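PDB 4QNI: DUF4973 domain-containing protein from Bacteroides thetaiotaomicron, which is of unknown function but, as a two-domain protein of a gut Bacteroides, probably serves as an auxiliary nutrient-binding protein. Local coordinates for residues N182-G187 against T304-H309; I216-G221 against I235-N240; R231-K236 against Y294-I299. All blocks are in the same frame, centred on the assembly; numbering follows the deposited sequence.

Contact 1: N182-G187 against T304-H309; sequences NKVVTG and TIIRYH
V184 sets CG1 anti to its backbone N (chi1 174°), which leaves CG2 anti to the carbonyl carbon, and the Y308 ring is likewise anti to its own carbonyl carbon (chi1 -73°); together these bring V184 CG2 to 3.6 Å from CE1 of Y308. The other methyl, CG1, lies 3.9 Å from CG2 of I306, which CG2 also nears. V184 and Y308 are a non-hydrogen-bonded antiparallel pair, and a beta-branched valine suits it by giving both neighbours a methyl. Beyond Y308 and I306 lies P280 of the second subunit. The segments belong to strands 180-188 and 306-321, neighbours in the large antiparallel sheet of the C-terminal domain. K183 and H309 form the hydrogen-bonded pair: K183 N reaches H309 O at 2.9 Å, and H309 N returns to K183 O at 2.7 Å. V185 N then meets R307 O at 2.8 Å, after which the strands part, and a water links V185 O with R307 N. Past this point T186 and G187 form a classic beta bulge opposite I195. V185 CB lies 4.1 Å from R307 CG, the two side chains running side by side and pointing the same way. The R307 guanidinium continues to G258 and N297, while the H309 imidazole is held between D293 and E196.

Contact 2: I216-G221 against I235-N240; sequences IFTYAG and IKFAFN. With EDO (1,2-ethanediol), chain E.
T218 brings a hydroxyl, not a methyl, closest to the buried F237 ring, its OG1 3.5 Å from CE1. With chi1 at 77°, OG1 occupies the crowded position between backbone N and carbonyl carbon, from which it donates to the next carbonyl, Y219 O, at 3.1 Å. That donor stands well above the carbonyl plane, off the lone pairs. The same OG1 takes a weak hydrogen bond from a 1,2-ethanediol that also binds Y294 and is probably a crystallisation additive. Threonine suits the site because CG2 can still pack on F237 while the hydroxyl is satisfied.

The framework is a regular antiparallel ladder between strands 215-219 and 234-240, adjacent in the large sheet of the C-terminal domain. I216 pairs with F237 and T218 with I235 through two bonds each, the F237 N to I216 O bond of 2.8 Å being almost linear at its hydrogen (179°); between them F217 and K236 make a non-hydrogen-bonded pair. On the face of I216, T218, I235 and F237, I216 CG1 wedges between two phenylalanines, 3.6 Å from F237 CB and 3.7 Å from F239 CE1, meeting the latter ring at its edge. At the far end, A220 CB lies 3.6 Å from I235 CG1, and alanine's small size lets the chain pass close to the isoleucine. F217 turns the other way, stacking on Y209 with K234 in cation-pi contact. The chemistry implies an apolar, aromatic-rich interior in which the ladder satisfies the backbone and Y219 O takes up the T218 hydroxyl.

Contact 3: R231-K236 against Y294-I299; sequences RKYKIK and YYFNYI. With EDO (1,2-ethanediol), chain E; EDO (1,2-ethanediol), chain G.
Y233 fills the tight part of this contact, its ring entering among F296, Y298 and the main chain at I299. Y298 holds CG anti to its backbone N (chi1 178°), which swings CD1 over one face of the Y233 ring, 3.4 Å from CZ, with the two planes inclined at 49°. F296 meets the ring obliquely through CE2, 3.9 Å from Y233 CD1, and N297 O lies at the ring's edge, 3.3 Å from CE1. Tyrosine suits the place because it adds a polar end to this aromatic cluster: its OH accepts I299 N at 3.0 Å. Strands 234-240 and 282-298 are not neighbours in the ten-stranded sheet; the sheet curls until they face each other in opposite directions, and side chains bridge the gap. With an alanine at Y233, the space between F296 and Y298 is likely to be left unfilled, and I299 N to lose this acceptor. Farther along, I235 CG2 lies over a face of the Y294 ring, while CG1 reaches 3.8 Å from Y294 OH; that hydroxyl also bonds G221 N and O1 of a 1,2-ethanediol, 2.6 Å from Y294 OH. The looser side is the partly exposed end, where K232 NZ comes no nearer than 4.1 Å to I299 CD1 and has a long, weak ion pair with E256.

All three contacts belong to one curled antiparallel sheet, but they join it differently. Contacts 1 and 2 are ladders of adjacent strands, whereas contact 3 spans the interior between non-neighbouring strands and relies on side chains, apart from the I299 main-chain NH that Y233 OH accepts. Contact 2 is buried and largely aromatic and aliphatic; contact 3 is buried too, with only its K232-I299 end partly exposed. Contact 1, farther from the chain's centre, is partly buried and carries polar side chains and water. Contacts 1 and 3 both reach P280 of the second subunit. Contacts 2 and 3 share strand 234-240, and A220 N probably bonds Y233 O. Contact 3 joins contact 1 where Y308 N probably bonds F296 O.

Contact 1: N182-G187 against T304-H309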
# COMPACT_ATOMS: atom_id res chain seq x y z
N ASN A 182 -3.07 -14.93 32.84
CA ASN A 182 -1.73 -15.41 33.16
C ASN A 182 -1.19 -14.54 34.27
O ASN A 182 -0.93 -13.35 34.06
CB ASN A 182 -0.80 -15.38 31.93
CG ASN A 182 -1.19 -16.35 30.84
OD1 ASN A 182 -0.78 -17.50 30.84
ND2 ASN A 182 -1.98 -15.91 29.89
N LYS A 183 -1.10 -15.10 35.48
CA LYS A 183 -0.60 -14.38 36.64
C LYS A 183 0.68 -15.05 37.12
O LYS A 183 0.86 -16.23 36.83
CB LYS A 183 -1.67 -14.33 37.75
CG LYS A 183 -2.85 -13.43 37.40
CD LYS A 183 -4.01 -13.66 38.32
CE LYS A 183 -5.11 -12.65 38.10
NZ LYS A 183 -5.56 -12.06 39.39
N VAL A 184 1.57 -14.31 37.80
CA VAL A 184 2.84 -14.82 38.31
C VAL A 184 2.71 -15.12 39.81
O VAL A 184 2.29 -14.24 40.58
CB VAL A 184 4.01 -13.83 38.01
CG1 VAL A 184 5.33 -14.27 38.66
CG2 VAL A 184 4.20 -13.61 36.51
N VAL A 185 3.09 -16.33 40.23
CA VAL A 185 3.10 -16.72 41.63
C VAL A 185 4.36 -16.11 42.26
O VAL A 185 5.48 -16.48 41.93
CB VAL A 185 2.99 -18.26 41.84
CG1 VAL A 185 3.04 -18.61 43.33
CG2 VAL A 185 1.72 -18.80 41.20
N THR A 186 4.13 -15.15 43.15
CA THR A 186 5.06 -14.25 43.85
C THR A 186 5.62 -14.87 45.15
O THR A 186 6.76 -14.58 45.54
CB THR A 186 4.24 -12.96 44.07
OG1 THR A 186 4.57 -12.05 43.03
CG2 THR A 186 4.34 -12.35 45.49
N GLY A 187 4.81 -15.69 45.80
CA GLY A 187 5.15 -16.36 47.05
C GLY A 187 3.97 -17.15 47.58
O GLY A 187 3.03 -17.42 46.83
N THR A 304 16.66 -18.85 36.55
CA THR A 304 15.52 -17.92 36.54
C THR A 304 14.26 -18.75 36.34
O THR A 304 14.10 -19.39 35.30
CB THR A 304 15.68 -16.83 35.46
OG1 THR A 304 16.89 -16.12 35.69
CG2 THR A 304 14.50 -15.85 35.43
N ILE A 305 13.40 -18.76 37.35
CA ILE A 305 12.13 -19.49 37.36
C ILE A 305 10.97 -18.50 37.59
O ILE A 305 10.89 -17.86 38.65
CB ILE A 305 12.10 -20.64 38.43
CG1 ILE A 305 13.45 -21.41 38.64
CG2 ILE A 305 10.92 -21.56 38.29
CD1 ILE A 305 14.09 -22.23 37.43
N ILE A 306 10.06 -18.40 36.60
CA ILE A 306 8.85 -17.58 36.64
C ILE A 306 7.65 -18.52 36.65
O ILE A 306 7.30 -19.07 35.60
CB ILE A 306 8.75 -16.55 35.48
CG1 ILE A 306 10.07 -15.78 35.26
CG2 ILE A 306 7.55 -15.60 35.70
CD1 ILE A 306 10.18 -15.17 33.93
N ARG A 307 7.05 -18.70 37.83
CA ARG A 307 5.91 -19.59 38.01
C ARG A 307 4.61 -18.89 37.62
O ARG A 307 4.20 -17.91 38.25
CB ARG A 307 5.84 -20.12 39.43
CG ARG A 307 4.75 -21.17 39.60
CD ARG A 307 5.09 -22.10 40.74
NE ARG A 307 4.17 -23.24 40.82
CZ ARG A 307 4.26 -24.34 40.08
NH1 ARG A 307 5.21 -24.46 39.16
NH2 ARG A 307 3.40 -25.33 40.26
N TYR A 308 3.96 -19.39 36.56
CA TYR A 308 2.71 -18.82 36.08
C TYR A 308 1.51 -19.60 36.52
O TYR A 308 1.57 -20.83 36.61
CB TYR A 308 2.69 -18.77 34.55
CG TYR A 308 3.59 -17.70 33.97
CD1 TYR A 308 3.16 -16.38 33.91
CD2 TYR A 308 4.84 -18.01 33.47
CE1 TYR A 308 3.97 -15.39 33.36
CE2 TYR A 308 5.66 -17.03 32.92
CZ TYR A 308 5.22 -15.72 32.87
OH TYR A 308 6.00 -14.72 32.33
N HIS A 309 0.40 -18.88 36.78
CA HIS A 309 -0.91 -19.41 37.03
C HIS A 309 -1.78 -19.06 35.82
O HIS A 309 -2.05 -17.89 35.56
CB HIS A 309 -1.52 -18.91 38.35
CG HIS A 309 -2.81 -19.59 38.73
ND1 HIS A 309 -3.55 -19.18 39.82
CD2 HIS A 309 -3.44 -20.65 38.15
CE1 HIS A 309 -4.60 -19.99 39.87
NE2 HIS A 309 -4.58 -20.88 38.88
O HOH W 1 7.93 -17.19 40.49

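Contact 2: I216-G221 against I235-N240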
# COMPACT_ATOMS: atom_id res chain seq x y z
N ILE A 216 -5.77 -32.24 21.51
CA ILE A 216 -4.99 -31.12 20.99
C ILE A 216 -3.89 -30.85 22.00
O ILE A 216 -3.90 -31.43 23.11
CB ILE A 216 -5.88 -29.83 20.75
CG1 ILE A 216 -6.50 -29.28 22.06
CG2 ILE A 216 -6.96 -30.06 19.67
CD1 ILE A 216 -7.12 -27.80 21.92
N PHE A 217 -3.00 -29.92 21.67
CA PHE A 217 -2.13 -29.34 22.67
C PHE A 217 -2.08 -27.81 22.44
O PHE A 217 -2.37 -27.32 21.34
CB PHE A 217 -0.71 -29.99 22.77
CG PHE A 217 0.27 -29.52 21.73
CD1 PHE A 217 0.97 -28.33 21.88
CD2 PHE A 217 0.50 -30.28 20.58
CE1 PHE A 217 1.84 -27.88 20.90
CE2 PHE A 217 1.36 -29.83 19.59
CZ PHE A 217 2.03 -28.64 19.76
N THR A 218 -1.77 -27.07 23.51
CA THR A 218 -1.46 -25.65 23.43
C THR A 218 -0.07 -25.52 24.04
O THR A 218 0.35 -26.40 24.81
CB THR A 218 -2.48 -24.75 24.17
OG1 THR A 218 -2.23 -24.81 25.58
CG2 THR A 218 -3.99 -25.01 23.81
N TYR A 219 0.65 -24.44 23.77
CA TYR A 219 1.84 -24.19 24.55
C TYR A 219 1.37 -23.64 25.93
O TYR A 219 0.28 -23.08 26.02
CB TYR A 219 2.82 -23.24 23.85
CG TYR A 219 3.41 -23.87 22.61
CD1 TYR A 219 4.30 -24.93 22.70
CD2 TYR A 219 3.04 -23.43 21.34
CE1 TYR A 219 4.77 -25.57 21.56
CE2 TYR A 219 3.54 -24.04 20.19
CZ TYR A 219 4.40 -25.11 20.31
OH TYR A 219 4.93 -25.70 19.19
N ALA A 220 2.17 -23.87 26.99
CA ALA A 220 1.85 -23.41 28.34
C ALA A 220 1.80 -21.88 28.41
O ALA A 220 2.70 -21.20 27.91
CB ALA A 220 2.87 -23.96 29.33
N GLY A 221 0.71 -21.37 28.96
CA GLY A 221 0.46 -19.94 29.10
C GLY A 221 0.81 -19.03 27.94
O GLY A 221 0.20 -19.08 26.87
N ILE A 235 1.03 -28.42 26.63
CA ILE A 235 -0.07 -28.77 27.52
C ILE A 235 -1.15 -29.49 26.69
O ILE A 235 -1.75 -28.89 25.80
CB ILE A 235 -0.63 -27.51 28.26
CG1 ILE A 235 0.48 -26.69 28.98
CG2 ILE A 235 -1.78 -27.89 29.21
CD1 ILE A 235 1.48 -27.46 29.99
N LYS A 236 -1.38 -30.78 26.98
CA LYS A 236 -2.33 -31.63 26.27
C LYS A 236 -3.73 -31.46 26.77
O LYS A 236 -3.95 -31.40 27.98
CB LYS A 236 -1.94 -33.11 26.40
CG LYS A 236 -0.68 -33.50 25.63
CD LYS A 236 -0.17 -34.90 26.00
CE LYS A 236 -1.08 -36.05 25.59
NZ LYS A 236 -0.66 -37.35 26.20
N PHE A 237 -4.70 -31.38 25.82
CA PHE A 237 -6.14 -31.28 26.10
C PHE A 237 -6.87 -32.44 25.42
O PHE A 237 -6.89 -32.52 24.19
CB PHE A 237 -6.72 -29.93 25.64
CG PHE A 237 -6.27 -28.73 26.43
CD1 PHE A 237 -5.01 -28.17 26.22
CD2 PHE A 237 -7.14 -28.08 27.31
CE1 PHE A 237 -4.60 -27.03 26.94
CE2 PHE A 237 -6.74 -26.93 28.01
CZ PHE A 237 -5.46 -26.44 27.85
N ALA A 238 -7.40 -33.35 26.23
CA ALA A 238 -8.12 -34.54 25.75
C ALA A 238 -9.60 -34.33 26.02
O ALA A 238 -9.95 -34.08 27.15
CB ALA A 238 -7.60 -35.80 26.45
N PHE A 239 -10.44 -34.41 24.98
CA PHE A 239 -11.90 -34.17 25.05
C PHE A 239 -12.58 -35.48 25.29
O PHE A 239 -12.55 -36.33 24.42
CB PHE A 239 -12.38 -33.49 23.74
CG PHE A 239 -11.71 -32.14 23.56
CD1 PHE A 239 -10.44 -32.04 23.02
CD2 PHE A 239 -12.35 -30.97 23.98
CE1 PHE A 239 -9.79 -30.80 22.93
CE2 PHE A 239 -11.71 -29.74 23.89
CZ PHE A 239 -10.44 -29.66 23.36
N ASN A 240 -13.14 -35.67 26.48
CA ASN A 240 -13.76 -36.93 26.89
C ASN A 240 -15.26 -36.94 26.60
O ASN A 240 -16.09 -37.14 27.50
CB ASN A 240 -13.47 -37.19 28.36
CG ASN A 240 -12.00 -37.20 28.67
OD1 ASN A 240 -11.20 -37.84 27.98
ND2 ASN A 240 -11.61 -36.49 29.71
C1 EDO E . -3.94 -22.69 27.15
O1 EDO E . -3.31 -23.52 28.11
C2 EDO E . -4.18 -21.31 27.72
O2 EDO E . -2.95 -20.63 27.87

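Contact 3: R231-K236 against Y294-I299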
# COMPACT_ATOMS: atom_id res chain seq x y z
N ARG A 231 8.90 -26.60 22.83
CA ARG A 231 8.78 -28.05 23.01
C ARG A 231 8.81 -28.48 24.48
O ARG A 231 8.25 -29.53 24.83
CB ARG A 231 9.86 -28.78 22.18
CG ARG A 231 9.74 -28.52 20.66
CD ARG A 231 11.00 -28.95 19.92
NE ARG A 231 10.95 -28.76 18.46
CZ ARG A 231 11.30 -27.64 17.82
NH1 ARG A 231 11.65 -26.55 18.50
NH2 ARG A 231 11.27 -27.59 16.49
N LYS A 232 9.42 -27.66 25.35
CA LYS A 232 9.47 -27.91 26.79
C LYS A 232 8.12 -27.56 27.46
O LYS A 232 7.90 -27.94 28.61
CB LYS A 232 10.60 -27.05 27.42
CG LYS A 232 11.88 -27.79 27.80
CD LYS A 232 12.91 -26.89 28.54
CE LYS A 232 12.71 -26.77 30.05
NZ LYS A 232 13.90 -26.20 30.75
N TYR A 233 7.22 -26.84 26.75
CA TYR A 233 5.98 -26.33 27.33
C TYR A 233 4.66 -26.77 26.63
O TYR A 233 3.74 -25.95 26.51
CB TYR A 233 6.07 -24.79 27.37
CG TYR A 233 7.30 -24.33 28.13
CD1 TYR A 233 7.33 -24.34 29.53
CD2 TYR A 233 8.45 -23.92 27.46
CE1 TYR A 233 8.46 -23.95 30.23
CE2 TYR A 233 9.59 -23.52 28.15
CZ TYR A 233 9.59 -23.54 29.54
OH TYR A 233 10.71 -23.17 30.24
N LYS A 234 4.51 -28.07 26.26
CA LYS A 234 3.27 -28.54 25.64
C LYS A 234 2.24 -29.02 26.67
O LYS A 234 2.51 -29.93 27.47
CB LYS A 234 3.53 -29.66 24.61
CG LYS A 234 4.39 -29.19 23.44
CD LYS A 234 5.02 -30.36 22.72
CE LYS A 234 4.10 -30.98 21.70
NZ LYS A 234 4.67 -32.25 21.22
N ILE A 235 1.03 -28.42 26.63
CA ILE A 235 -0.07 -28.77 27.52
C ILE A 235 -1.15 -29.49 26.69
O ILE A 235 -1.75 -28.89 25.80
CB ILE A 235 -0.63 -27.51 28.26
CG1 ILE A 235 0.48 -26.69 28.98
CG2 ILE A 235 -1.78 -27.89 29.21
CD1 ILE A 235 1.48 -27.46 29.99
N LYS A 236 -1.38 -30.78 26.98
CA LYS A 236 -2.33 -31.63 26.27
C LYS A 236 -3.73 -31.46 26.77
O LYS A 236 -3.95 -31.40 27.98
CB LYS A 236 -1.94 -33.11 26.40
CG LYS A 236 -0.68 -33.50 25.63
CD LYS A 236 -0.17 -34.90 26.00
CE LYS A 236 -1.08 -36.05 25.59
NZ LYS A 236 -0.66 -37.35 26.20
N TYR A 294 -4.29 -24.24 35.81
CA TYR A 294 -3.02 -24.91 36.03
C TYR A 294 -1.88 -23.91 36.30
O TYR A 294 -1.98 -22.69 36.04
CB TYR A 294 -2.66 -25.88 34.88
CG TYR A 294 -2.34 -25.22 33.56
CD1 TYR A 294 -1.05 -24.78 33.26
CD2 TYR A 294 -3.31 -25.13 32.56
CE1 TYR A 294 -0.75 -24.18 32.03
CE2 TYR A 294 -3.02 -24.52 31.33
CZ TYR A 294 -1.74 -24.07 31.07
OH TYR A 294 -1.44 -23.50 29.86
N TYR A 295 -0.79 -24.47 36.81
CA TYR A 295 0.45 -23.80 37.15
C TYR A 295 1.64 -24.44 36.43
O TYR A 295 1.68 -25.66 36.30
CB TYR A 295 0.70 -23.91 38.65
CG TYR A 295 -0.30 -23.21 39.53
CD1 TYR A 295 -1.46 -23.86 39.96
CD2 TYR A 295 -0.03 -21.95 40.05
CE1 TYR A 295 -2.35 -23.24 40.83
CE2 TYR A 295 -0.90 -21.34 40.94
CZ TYR A 295 -2.07 -21.98 41.32
OH TYR A 295 -2.94 -21.38 42.19
N PHE A 296 2.65 -23.64 36.05
CA PHE A 296 3.88 -24.16 35.46
C PHE A 296 5.01 -23.16 35.65
O PHE A 296 4.75 -21.97 35.84
CB PHE A 296 3.71 -24.52 33.96
CG PHE A 296 3.76 -23.35 33.02
CD1 PHE A 296 2.65 -22.54 32.82
CD2 PHE A 296 4.93 -23.05 32.32
CE1 PHE A 296 2.70 -21.45 31.95
CE2 PHE A 296 4.99 -21.96 31.45
CZ PHE A 296 3.87 -21.18 31.26
N ASN A 297 6.26 -23.63 35.51
CA ASN A 297 7.45 -22.79 35.61
C ASN A 297 8.03 -22.51 34.24
O ASN A 297 8.35 -23.44 33.49
CB ASN A 297 8.53 -23.46 36.47
CG ASN A 297 8.15 -23.71 37.91
OD1 ASN A 297 7.49 -22.89 38.56
ND2 ASN A 297 8.62 -24.82 38.46
N TYR A 298 8.14 -21.23 33.88
CA TYR A 298 8.81 -20.85 32.66
C TYR A 298 10.26 -20.53 33.06
O TYR A 298 10.47 -19.86 34.08
CB TYR A 298 8.13 -19.69 31.92
CG TYR A 298 8.89 -19.30 30.67
CD1 TYR A 298 9.00 -20.18 29.60
CD2 TYR A 298 9.59 -18.10 30.60
CE1 TYR A 298 9.79 -19.88 28.49
CE2 TYR A 298 10.35 -17.77 29.48
CZ TYR A 298 10.45 -18.66 28.43
OH TYR A 298 11.21 -18.36 27.32
N ILE A 299 11.25 -21.07 32.30
CA ILE A 299 12.67 -20.89 32.58
C ILE A 299 13.31 -20.17 31.38
O ILE A 299 13.64 -20.81 30.38
CB ILE A 299 13.37 -22.26 32.95
CG1 ILE A 299 12.63 -23.01 34.11
CG2 ILE A 299 14.83 -22.06 33.33
CD1 ILE A 299 11.74 -24.17 33.63
C1 EDO E . -3.94 -22.69 27.15
O1 EDO E . -3.31 -23.52 28.11
C2 EDO E . -4.18 -21.31 27.72
O2 EDO E . -2.95 -20.63 27.87
C1 EDO G . 2.36 -34.68 20.72
O1 EDO G . 2.39 -33.52 19.90
C2 EDO G . 2.39 -35.96 19.86
O2 EDO G . 3.72 -36.23 19.44